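Local coordinates for oligopeptide ABC transporter, periplasmic oligopeptide-binding protein, putative (Thermotoga maritima MSB8, PDB 5IPW) that probably binds oligopeptides in the periplasm and delivers them to an ABC transporter for uptake, at residues Gly60-Arg65 / Tyr276-Tyr281; Ser394-Pro399 / Ala497-Ser502; Asp398-Lys403 / Ile581-Leu586. One frame throughout, in Å; residues are numbered along the deposited sequence.

Contact 1: residues Gly60-Arg65 / Tyr276-Tyr281; sequences GGTWRR and YVRHEY
Arg-65 and His-279 run alongside each other on one face of a parallel strand pair. Arg-65 has the largest area buried here, followed by Arg-278 and Tyr-276. CB of Arg-65 sits over one face of the His-279 ring in a CH-pi contact, 4.0 Å from the centroid. The Arg-65 chain then bends at chi3. This brings NH1 to NE2 of His-279 at 3.5 Å, a weak hydrogen bond near the guanidinium plane. The guanidinium and imidazole planes stand 66° apart. On the same face, CD of Arg-65 lies over the Trp-63 indole. Val-277 packs beside Trp-63, its CB 4.0 Å from CB of Trp-63. Helix 73-80 covers this face through Ile-76 and Leu-79.

Arg-278 is on the other face. Its CD meets CG2 of Thr-62 at 3.9 Å, and its NH1 lies by CG of Arg-64. The two guanidinium planes are only 13° apart, but they have different partners: Arg-64 pairs with Asp-298, and Arg-278 makes a cation-pi contact with Phe-252. CB of Tyr-276 lies 3.7 Å from OG1 of Thr-62. Its ring extends beyond the pair, and its OH bonds to Glu-256.

Five backbone hydrogen bonds join the strands in parallel register. Tyr-276 O accepts from Trp-63 N at 2.8 Å. Arg-65 N gives a nearly straight bond to Arg-278 O, also 2.8 Å. Strand 62-67 is the outermost strand of a mixed four-stranded sheet, with 276-281 next to it. The chemistry implies a division of labour. Backbone bonds fix the register. The face of Trp-63, Arg-65, Val-277 and His-279 mixes aromatic and aliphatic packing with one weak polar bond. The other carries two arginines that find partners outside the pair, beside Thr-62 and Tyr-276.

Contact 2: residues Ser394-Pro399 / Ala497-Ser502; sequences SPYFDP and AAQPLS
Ala-497 stands at the margin of the contact with Ser-394. It is hydrogen-bonded through its backbone to Ala-334 and Val-391. Ala-498 comes next and lies directly against Ser-394, with the two CB atoms 3.9 Å apart. The carbonyl O of Ala-498 also faces the Pro-395 ring, 3.6 Å from CD. No direct hydrogen bond crosses between the segments. A water makes the polar link instead. It donates to Ala-498 O at 3.0 Å and to Ser-394 OG at 2.7 Å. Ser-394 OG is also bonded to Val-391 O.

Gln-499 reaches the Tyr-396 ring with its amide. Its CG is anti to the backbone N (chi1 -178°), and the chain bends at chi2. OE1 thus arrives at the ring edge, 3.4 Å from CE2 and in the ring plane. The amide and ring planes are 66° apart. The same OE1 accepts from Leu-501 N on a lone pair, at 3.3 Å. NE2 bonds to Gly-91 O, so both ends of the amide are held.

Pro-500 puts CD at the same ring's edge, 4.0 Å from CD2 of Tyr-396. Leu-501 crosses the tyrosine side chain at about a right angle, its CD1 3.6 Å from the Tyr-396 OH. Met-575 and Ile-571 of helix 568-584 also pack on this tyrosine.

Residues 394-397 form a type I beta turn, closed by a hydrogen bond from Phe-397 N to Ser-394 O. The contact joins that turn to the loop after strand 489-494. Its chemistry implies a junction of two loops in the protein interior, where one bridging water and a doubly held amide satisfy polar groups among apolar neighbours.

Contact 3: residues Asp398-Lys403 / Ile581-Leu586; sequences DPEWEK and IHRENL
Two side chains set with CG anti to the backbone N meet here: Trp-401 (chi1 -174°) and Arg-583 (chi1 -155°). The tryptophan torsion lays the indole against the end of helix 568-584. The arginine runs out past Trp-401 and bends at chi3, which turns its guanidinium to Asp-398. NH1 forms a salt bridge with OD2 of Asp-398 at 2.9 Å. It also gives a weak hydrogen bond to OD1. The carboxylate and guanidinium planes are 78° apart, so the two groups cross rather than lie flat together.

Asp-398 has a second task. It is the N-cap of helix 399-403, and OD1 accepts from Trp-401 N at 2.9 Å in a nearly straight bond. That donor comes from above the carboxylate plane. OD2 is bonded to Thr-579 as well. The carboxylate therefore ties the start of the short helix 399-403 to the last turns of helix 568-584. The arginine charge would be expected to favour the ionised carboxylate of Asp-398.

The aliphatic part of Arg-583 is packed too. Its CD lies beside CB of Trp-401 at 3.6 Å and also against CB of Glu-400. One face of the indole receives CB of His-582, off the ring centre. The His-582 ring itself meets the six-membered ring of Trp-401 obliquely, with centroids 5.1 Å apart. NE2 of His-582 turns to another partner, Ile-507 O.

At the end of the longer helix, Asn-585 ND2 bonds back to Ile-581 O at 3.1 Å. Around the contact, helix 550-564 touches Ile-581, His-582 and Asn-585 through Val-551 and Leu-555. Helix 359-367 touches Asn-585 and Leu-586. Trp-518 and Trp-587 meet the His-582 ring, while Glu-402 of the short helix pairs with Arg-386.

Contacts 2 and 3 are neighbours, with centres about 13 Å apart. They share Asp-398 and Pro-399, so the turn of contact 2 runs straight into the helix of contact 3. They also touch where Phe-397 CZ packs by Glu-402 OE1. Helix 568-584 serves both: its earlier turns border contact 2, and its last turn forms part of contact 3. Contact 1 is remote. Its centre lies about 34 Å from that of contact 2 and about 44 Å from that of contact 3, on the opposite side of the chain's centre from contact 3. Contact 2 is nearest that centre, at about 11 Å.

Contact 1: residues Gly60-Arg65 / Tyr276-Tyr281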
loop_
_atom_site.group_PDB
_atom_site.type_symbol
_atom_site.label_atom_id
_atom_site.label_comp_id
_atom_site.label_asym_id
_atom_site.label_seq_id
_atom_site.Cartn_x
_atom_site.Cartn_y
_atom_site.Cartn_z
ATOM N N GLY A 60 3.214 -29.744 -2.147
ATOM C CA GLY A 60 4.283 -30.192 -1.282
ATOM C C GLY A 60 5.270 -29.107 -0.949
ATOM O O GLY A 60 5.101 -27.957 -1.352
ATOM N N GLY A 61 6.291 -29.489 -0.182
ATOM C CA GLY A 61 7.474 -28.665 0.017
ATOM C C GLY A 61 7.448 -27.782 1.242
ATOM O O GLY A 61 6.399 -27.567 1.861
ATOM N N THR A 62 8.632 -27.285 1.594
ATOM C CA THR A 62 8.798 -26.331 2.676
ATOM C C THR A 62 9.472 -25.104 2.101
ATOM O O THR A 62 10.571 -25.176 1.559
ATOM C CB THR A 62 9.627 -26.894 3.853
ATOM O OG1 THR A 62 8.943 -28.010 4.439
ATOM C CG2 THR A 62 9.826 -25.844 4.937
ATOM N N TRP A 63 8.787 -23.981 2.241
ATOM C CA TRP A 63 9.209 -22.711 1.710
ATOM C C TRP A 63 10.090 -22.040 2.762
ATOM O O TRP A 63 9.603 -21.610 3.818
ATOM C CB TRP A 63 7.948 -21.894 1.373
ATOM C CG TRP A 63 8.106 -20.456 1.006
ATOM C CD1 TRP A 63 9.263 -19.756 0.787
ATOM C CD2 TRP A 63 7.038 -19.541 0.779
ATOM N NE1 TRP A 63 8.972 -18.443 0.458
ATOM C CE2 TRP A 63 7.612 -18.294 0.441
ATOM C CE3 TRP A 63 5.643 -19.655 0.822
ATOM C CZ2 TRP A 63 6.836 -17.175 0.159
ATOM C CZ3 TRP A 63 4.879 -18.548 0.550
ATOM C CH2 TRP A 63 5.474 -17.319 0.219
ATOM N N ARG A 64 11.385 -21.957 2.457
ATOM C CA ARG A 64 12.372 -21.393 3.365
ATOM C C ARG A 64 12.475 -19.892 3.222
ATOM O O ARG A 64 12.753 -19.382 2.135
ATOM C CB ARG A 64 13.748 -22.009 3.108
ATOM C CG ARG A 64 13.784 -23.523 3.292
ATOM C CD ARG A 64 15.087 -24.112 2.791
ATOM N NE ARG A 64 15.227 -23.918 1.351
ATOM C CZ ARG A 64 16.362 -24.033 0.668
ATOM N NH1 ARG A 64 17.503 -24.360 1.275
ATOM N NH2 ARG A 64 16.355 -23.822 -0.642
ATOM N N ARG A 65 12.246 -19.192 4.331
ATOM C CA ARG A 65 12.480 -17.758 4.408
ATOM C C ARG A 65 13.313 -17.439 5.646
ATOM O O ARG A 65 13.676 -18.332 6.422
ATOM C CB ARG A 65 11.155 -17.005 4.507
ATOM C CG ARG A 65 10.131 -17.306 3.430
ATOM C CD ARG A 65 8.883 -16.445 3.635
ATOM N NE ARG A 65 8.776 -15.373 2.646
ATOM C CZ ARG A 65 8.602 -14.077 2.905
ATOM N NH1 ARG A 65 8.501 -13.623 4.144
ATOM N NH2 ARG A 65 8.514 -13.213 1.897
ATOM N N TYR A 276 4.405 -26.336 4.101
ATOM C CA TYR A 276 4.977 -25.608 5.223
ATOM C C TYR A 276 5.773 -24.414 4.746
ATOM O O TYR A 276 6.389 -24.462 3.680
ATOM C CB TYR A 276 5.925 -26.507 6.010
ATOM C CG TYR A 276 5.269 -27.698 6.640
ATOM C CD1 TYR A 276 4.710 -27.615 7.905
ATOM C CD2 TYR A 276 5.232 -28.905 5.987
ATOM C CE1 TYR A 276 4.111 -28.713 8.494
ATOM C CE2 TYR A 276 4.641 -30.012 6.560
ATOM C CZ TYR A 276 4.076 -29.909 7.814
ATOM O OH TYR A 276 3.473 -31.012 8.379
ATOM N N VAL A 277 5.763 -23.347 5.535
ATOM C CA VAL A 277 6.665 -22.235 5.299
ATOM C C VAL A 277 7.399 -21.966 6.601
ATOM O O VAL A 277 6.777 -21.779 7.647
ATOM C CB VAL A 277 5.965 -20.977 4.711
ATOM C CG1 VAL A 277 4.490 -20.941 5.046
ATOM C CG2 VAL A 277 6.653 -19.688 5.148
ATOM N N ARG A 278 8.731 -21.998 6.530
ATOM C CA ARG A 278 9.562 -21.850 7.718
ATOM C C ARG A 278 10.454 -20.622 7.638
ATOM O O ARG A 278 11.150 -20.397 6.648
ATOM C CB ARG A 278 10.356 -23.140 7.994
ATOM C CG ARG A 278 11.833 -23.173 7.625
ATOM C CD ARG A 278 12.321 -24.617 7.614
ATOM N NE ARG A 278 13.604 -24.828 8.278
ATOM C CZ ARG A 278 14.809 -24.685 7.721
ATOM N NH1 ARG A 278 14.957 -24.288 6.467
ATOM N NH2 ARG A 278 15.894 -24.933 8.440
ATOM N N HIS A 279 10.387 -19.809 8.685
ATOM C CA HIS A 279 11.266 -18.658 8.836
ATOM C C HIS A 279 12.361 -18.997 9.838
ATOM O O HIS A 279 12.072 -19.486 10.939
ATOM C CB HIS A 279 10.487 -17.447 9.335
ATOM C CG HIS A 279 9.499 -16.917 8.346
ATOM N ND1 HIS A 279 8.353 -17.598 8.003
ATOM C CD2 HIS A 279 9.481 -15.765 7.637
ATOM C CE1 HIS A 279 7.676 -16.896 7.114
ATOM N NE2 HIS A 279 8.334 -15.776 6.883
ATOM N N GLU A 280 13.610 -18.762 9.440
ATOM C CA GLU A 280 14.732 -18.817 10.364
ATOM C C GLU A 280 14.962 -17.446 10.991
ATOM O O GLU A 280 15.007 -16.433 10.283
ATOM C CB GLU A 280 15.998 -19.273 9.649
ATOM C CG GLU A 280 17.137 -19.597 10.608
ATOM C CD GLU A 280 18.320 -20.273 9.942
ATOM O OE1 GLU A 280 18.178 -20.836 8.832
ATOM O OE2 GLU A 280 19.403 -20.242 10.552
ATOM N N TYR A 281 15.098 -17.408 12.317
ATOM C CA TYR A 281 15.500 -16.173 12.982
ATOM C C TYR A 281 16.922 -15.812 12.528
ATOM O O TYR A 281 17.807 -16.662 12.475
ATOM C CB TYR A 281 15.445 -16.269 14.519
ATOM C CG TYR A 281 16.011 -15.019 15.180
ATOM C CD1 TYR A 281 15.207 -13.909 15.421
ATOM C CD2 TYR A 281 17.367 -14.931 15.511
ATOM C CE1 TYR A 281 15.723 -12.755 15.995
ATOM C CE2 TYR A 281 17.897 -13.782 16.082
ATOM C CZ TYR A 281 17.074 -12.696 16.322
ATOM O OH TYR A 281 17.604 -11.554 16.889
#

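Contact 2: residues Ser394-Pro399 / Ala497-Ser502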
loop_
_atom_site.group_PDB
_atom_site.type_symbol
_atom_site.label_atom_id
_atom_site.label_comp_id
_atom_site.label_asym_id
_atom_site.label_seq_id
_atom_site.Cartn_x
_atom_site.Cartn_y
_atom_site.Cartn_z
ATOM N N SER A 394 -0.569 1.009 -12.000
ATOM C CA SER A 394 -1.454 1.456 -10.936
ATOM C C SER A 394 -2.764 1.934 -11.537
ATOM O O SER A 394 -2.766 2.525 -12.611
ATOM C CB SER A 394 -0.795 2.574 -10.128
ATOM O OG SER A 394 -0.792 3.801 -10.834
ATOM N N PRO A 395 -3.882 1.703 -10.833
ATOM C CA PRO A 395 -5.206 1.853 -11.435
ATOM C C PRO A 395 -5.401 3.137 -12.217
ATOM O O PRO A 395 -5.885 3.098 -13.347
ATOM C CB PRO A 395 -6.155 1.830 -10.230
ATOM C CG PRO A 395 -5.295 2.004 -9.022
ATOM C CD PRO A 395 -3.972 1.423 -9.390
ATOM N N TYR A 396 -5.006 4.258 -11.624
ATOM C CA TYR A 396 -5.291 5.577 -12.184
ATOM C C TYR A 396 -4.086 6.185 -12.902
ATOM O O TYR A 396 -4.093 7.382 -13.205
ATOM C CB TYR A 396 -5.769 6.505 -11.070
ATOM C CG TYR A 396 -6.652 5.800 -10.071
ATOM C CD1 TYR A 396 -7.886 5.288 -10.452
ATOM C CD2 TYR A 396 -6.241 5.618 -8.752
ATOM C CE1 TYR A 396 -8.697 4.626 -9.545
ATOM C CE2 TYR A 396 -7.045 4.959 -7.837
ATOM C CZ TYR A 396 -8.271 4.466 -8.238
ATOM O OH TYR A 396 -9.073 3.814 -7.335
ATOM N N PHE A 397 -3.078 5.356 -13.188
ATOM C CA PHE A 397 -1.852 5.773 -13.876
ATOM C C PHE A 397 -2.096 6.787 -14.983
ATOM O O PHE A 397 -3.022 6.631 -15.784
ATOM C CB PHE A 397 -1.157 4.559 -14.488
ATOM C CG PHE A 397 0.061 4.900 -15.297
ATOM C CD1 PHE A 397 1.280 5.080 -14.677
ATOM C CD2 PHE A 397 -0.012 5.039 -16.676
ATOM C CE1 PHE A 397 2.415 5.389 -15.403
ATOM C CE2 PHE A 397 1.117 5.349 -17.411
ATOM C CZ PHE A 397 2.331 5.521 -16.774
ATOM N N ASP A 398 -1.249 7.812 -15.032
ATOM C CA ASP A 398 -1.366 8.853 -16.045
ATOM C C ASP A 398 -0.096 8.909 -16.891
ATOM O O ASP A 398 0.960 9.324 -16.403
ATOM C CB ASP A 398 -1.650 10.209 -15.407
ATOM C CG ASP A 398 -2.161 11.222 -16.415
ATOM O OD1 ASP A 398 -1.662 11.226 -17.561
ATOM O OD2 ASP A 398 -3.066 12.011 -16.076
ATOM N N PRO A 399 -0.200 8.489 -18.167
ATOM C CA PRO A 399 0.965 8.442 -19.058
ATOM C C PRO A 399 1.406 9.838 -19.503
ATOM O O PRO A 399 2.605 10.116 -19.578
ATOM C CB PRO A 399 0.463 7.620 -20.247
ATOM C CG PRO A 399 -1.014 7.840 -20.273
ATOM C CD PRO A 399 -1.452 8.128 -18.866
ATOM N N ALA A 497 2.226 6.154 -4.488
ATOM C CA ALA A 497 1.766 6.654 -5.776
ATOM C C ALA A 497 1.215 5.533 -6.669
ATOM O O ALA A 497 1.330 5.596 -7.891
ATOM C CB ALA A 497 2.903 7.383 -6.475
ATOM N N ALA A 498 0.633 4.507 -6.049
ATOM C CA ALA A 498 -0.105 3.471 -6.769
ATOM C C ALA A 498 -1.580 3.600 -6.428
ATOM O O ALA A 498 -2.412 3.836 -7.304
ATOM C CB ALA A 498 0.407 2.091 -6.397
ATOM N N GLN A 499 -1.895 3.451 -5.143
ATOM C CA GLN A 499 -3.248 3.643 -4.652
ATOM C C GLN A 499 -3.248 4.854 -3.725
ATOM O O GLN A 499 -3.082 4.718 -2.510
ATOM C CB GLN A 499 -3.744 2.390 -3.932
ATOM C CG GLN A 499 -5.173 2.501 -3.425
ATOM C CD GLN A 499 -6.116 3.022 -4.483
ATOM O OE1 GLN A 499 -6.337 4.225 -4.589
ATOM N NE2 GLN A 499 -6.649 2.125 -5.297
ATOM N N PRO A 500 -3.423 6.054 -4.303
ATOM C CA PRO A 500 -3.362 7.292 -3.532
ATOM C C PRO A 500 -4.487 7.443 -2.527
ATOM O O PRO A 500 -4.274 8.036 -1.487
ATOM C CB PRO A 500 -3.504 8.388 -4.597
ATOM C CG PRO A 500 -3.343 7.709 -5.907
ATOM C CD PRO A 500 -3.815 6.316 -5.695
ATOM N N LEU A 501 -5.662 6.897 -2.832
ATOM C CA LEU A 501 -6.878 7.179 -2.060
ATOM C C LEU A 501 -6.892 6.697 -0.603
ATOM O O LEU A 501 -7.734 7.133 0.180
ATOM C CB LEU A 501 -8.097 6.644 -2.808
ATOM C CG LEU A 501 -8.401 7.424 -4.091
ATOM C CD1 LEU A 501 -9.240 6.601 -5.058
ATOM C CD2 LEU A 501 -9.095 8.742 -3.771
ATOM N N SER A 502 -5.968 5.814 -0.242
ATOM C CA SER A 502 -5.748 5.454 1.161
ATOM C C SER A 502 -4.859 6.475 1.884
ATOM O O SER A 502 -4.799 6.485 3.115
ATOM C CB SER A 502 -5.101 4.071 1.250
ATOM O OG SER A 502 -3.818 4.070 0.642
HETATM O O HOH W 1 -3.109 4.899 -10.049
#

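Contact 3: residues Asp398-Lys403 / Ile581-Leu586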
loop_
_atom_site.group_PDB
_atom_site.type_symbol
_atom_site.label_atom_id
_atom_site.label_comp_id
_atom_site.label_asym_id
_atom_site.label_seq_id
_atom_site.Cartn_x
_atom_site.Cartn_y
_atom_site.Cartn_z
ATOM N N ASP A 398 -1.249 7.812 -15.032
ATOM C CA ASP A 398 -1.366 8.853 -16.045
ATOM C C ASP A 398 -0.096 8.909 -16.891
ATOM O O ASP A 398 0.960 9.324 -16.403
ATOM C CB ASP A 398 -1.650 10.209 -15.407
ATOM C CG ASP A 398 -2.161 11.222 -16.415
ATOM O OD1 ASP A 398 -1.662 11.226 -17.561
ATOM O OD2 ASP A 398 -3.066 12.011 -16.076
ATOM N N PRO A 399 -0.200 8.489 -18.167
ATOM C CA PRO A 399 0.965 8.442 -19.058
ATOM C C PRO A 399 1.406 9.838 -19.503
ATOM O O PRO A 399 2.605 10.116 -19.578
ATOM C CB PRO A 399 0.463 7.620 -20.247
ATOM C CG PRO A 399 -1.014 7.840 -20.273
ATOM C CD PRO A 399 -1.452 8.128 -18.866
ATOM N N GLU A 400 0.432 10.705 -19.775
ATOM C CA GLU A 400 0.698 12.087 -20.156
ATOM C C GLU A 400 1.458 12.758 -19.003
ATOM O O GLU A 400 2.588 13.226 -19.174
ATOM C CB GLU A 400 -0.617 12.834 -20.438
ATOM C CG GLU A 400 -1.534 12.222 -21.496
ATOM C CD GLU A 400 -1.483 12.939 -22.835
ATOM O OE1 GLU A 400 -0.380 13.329 -23.271
ATOM O OE2 GLU A 400 -2.551 13.100 -23.464
ATOM N N TRP A 401 0.841 12.740 -17.820
ATOM C CA TRP A 401 1.397 13.348 -16.611
ATOM C C TRP A 401 2.728 12.732 -16.178
ATOM O O TRP A 401 3.533 13.401 -15.541
ATOM C CB TRP A 401 0.370 13.284 -15.468
ATOM C CG TRP A 401 0.769 14.015 -14.212
ATOM C CD1 TRP A 401 1.530 15.143 -14.124
ATOM C CD2 TRP A 401 0.401 13.675 -12.869
ATOM N NE1 TRP A 401 1.679 15.514 -12.810
ATOM C CE2 TRP A 401 0.994 14.631 -12.018
ATOM C CE3 TRP A 401 -0.364 12.649 -12.299
ATOM C CZ2 TRP A 401 0.854 14.588 -10.627
ATOM C CZ3 TRP A 401 -0.506 12.611 -10.917
ATOM C CH2 TRP A 401 0.099 13.578 -10.099
ATOM N N GLU A 402 2.980 11.473 -16.522
ATOM C CA GLU A 402 4.303 10.901 -16.278
ATOM C C GLU A 402 5.359 11.655 -17.081
ATOM O O GLU A 402 6.505 11.759 -16.648
ATOM C CB GLU A 402 4.363 9.405 -16.621
ATOM C CG GLU A 402 5.732 8.767 -16.334
ATOM C CD GLU A 402 5.828 7.290 -16.703
ATOM O OE1 GLU A 402 4.966 6.804 -17.456
ATOM O OE2 GLU A 402 6.778 6.610 -16.249
ATOM N N LYS A 403 4.970 12.168 -18.249
ATOM C CA LYS A 403 5.911 12.852 -19.142
ATOM C C LYS A 403 5.912 14.365 -19.006
ATOM O O LYS A 403 6.956 14.993 -19.188
ATOM C CB LYS A 403 5.694 12.435 -20.606
ATOM C CG LYS A 403 6.412 11.145 -21.003
ATOM C CD LYS A 403 7.741 10.949 -20.269
ATOM C CE LYS A 403 8.235 9.515 -20.324
ATOM N NZ LYS A 403 9.182 9.246 -19.204
ATOM N N ILE A 581 -5.379 17.959 -13.990
ATOM C CA ILE A 581 -5.057 19.184 -13.271
ATOM C C ILE A 581 -3.573 19.228 -12.870
ATOM O O ILE A 581 -2.858 20.163 -13.221
ATOM C CB ILE A 581 -5.982 19.353 -12.050
ATOM C CG1 ILE A 581 -7.372 19.798 -12.528
ATOM C CG2 ILE A 581 -5.385 20.344 -11.063
ATOM C CD1 ILE A 581 -8.454 19.818 -11.463
ATOM N N HIS A 582 -3.103 18.201 -12.174
ATOM C CA HIS A 582 -1.687 18.111 -11.804
ATOM C C HIS A 582 -0.740 18.106 -13.006
ATOM O O HIS A 582 0.470 18.291 -12.854
ATOM C CB HIS A 582 -1.423 16.847 -10.973
ATOM C CG HIS A 582 -1.710 17.002 -9.512
ATOM N ND1 HIS A 582 -0.726 17.296 -8.590
ATOM C CD2 HIS A 582 -2.864 16.894 -8.810
ATOM C CE1 HIS A 582 -1.264 17.365 -7.386
ATOM N NE2 HIS A 582 -2.558 17.125 -7.490
ATOM N N ARG A 583 -1.284 17.852 -14.190
ATOM C CA ARG A 583 -0.504 17.805 -15.420
ATOM C C ARG A 583 -0.315 19.208 -15.965
ATOM O O ARG A 583 0.787 19.602 -16.326
ATOM C CB ARG A 583 -1.250 16.960 -16.447
ATOM C CG ARG A 583 -0.396 16.328 -17.519
ATOM C CD ARG A 583 -1.163 15.183 -18.163
ATOM N NE ARG A 583 -2.472 15.602 -18.678
ATOM C CZ ARG A 583 -3.530 14.807 -18.844
ATOM N NH1 ARG A 583 -3.482 13.516 -18.533
ATOM N NH2 ARG A 583 -4.661 15.317 -19.320
ATOM N N GLU A 584 -1.417 19.946 -16.020
ATOM C CA GLU A 584 -1.432 21.309 -16.533
ATOM C C GLU A 584 -0.702 22.291 -15.602
ATOM O O GLU A 584 -0.037 23.213 -16.074
ATOM C CB GLU A 584 -2.879 21.742 -16.796
ATOM C CG GLU A 584 -3.452 21.089 -18.050
ATOM C CD GLU A 584 -4.968 21.051 -18.095
ATOM O OE1 GLU A 584 -5.504 20.639 -19.144
ATOM O OE2 GLU A 584 -5.628 21.421 -17.099
ATOM N N ASN A 585 -0.832 22.080 -14.293
ATOM C CA ASN A 585 -0.035 22.789 -13.290
ATOM C C ASN A 585 1.009 21.827 -12.760
ATOM O O ASN A 585 0.701 20.676 -12.508
ATOM C CB ASN A 585 -0.908 23.247 -12.133
ATOM C CG ASN A 585 -2.149 23.994 -12.590
ATOM O OD1 ASN A 585 -2.191 25.218 -12.547
ATOM N ND2 ASN A 585 -3.170 23.259 -13.024
ATOM N N LEU A 586 2.241 22.273 -12.587
ATOM C CA LEU A 586 3.299 21.361 -12.144
ATOM C C LEU A 586 3.803 21.708 -10.749
ATOM O O LEU A 586 4.992 21.978 -10.552
ATOM C CB LEU A 586 4.439 21.332 -13.168
ATOM C CG LEU A 586 4.560 20.061 -14.013
ATOM C CD1 LEU A 586 3.232 19.626 -14.603
ATOM C CD2 LEU A 586 5.577 20.285 -15.119
#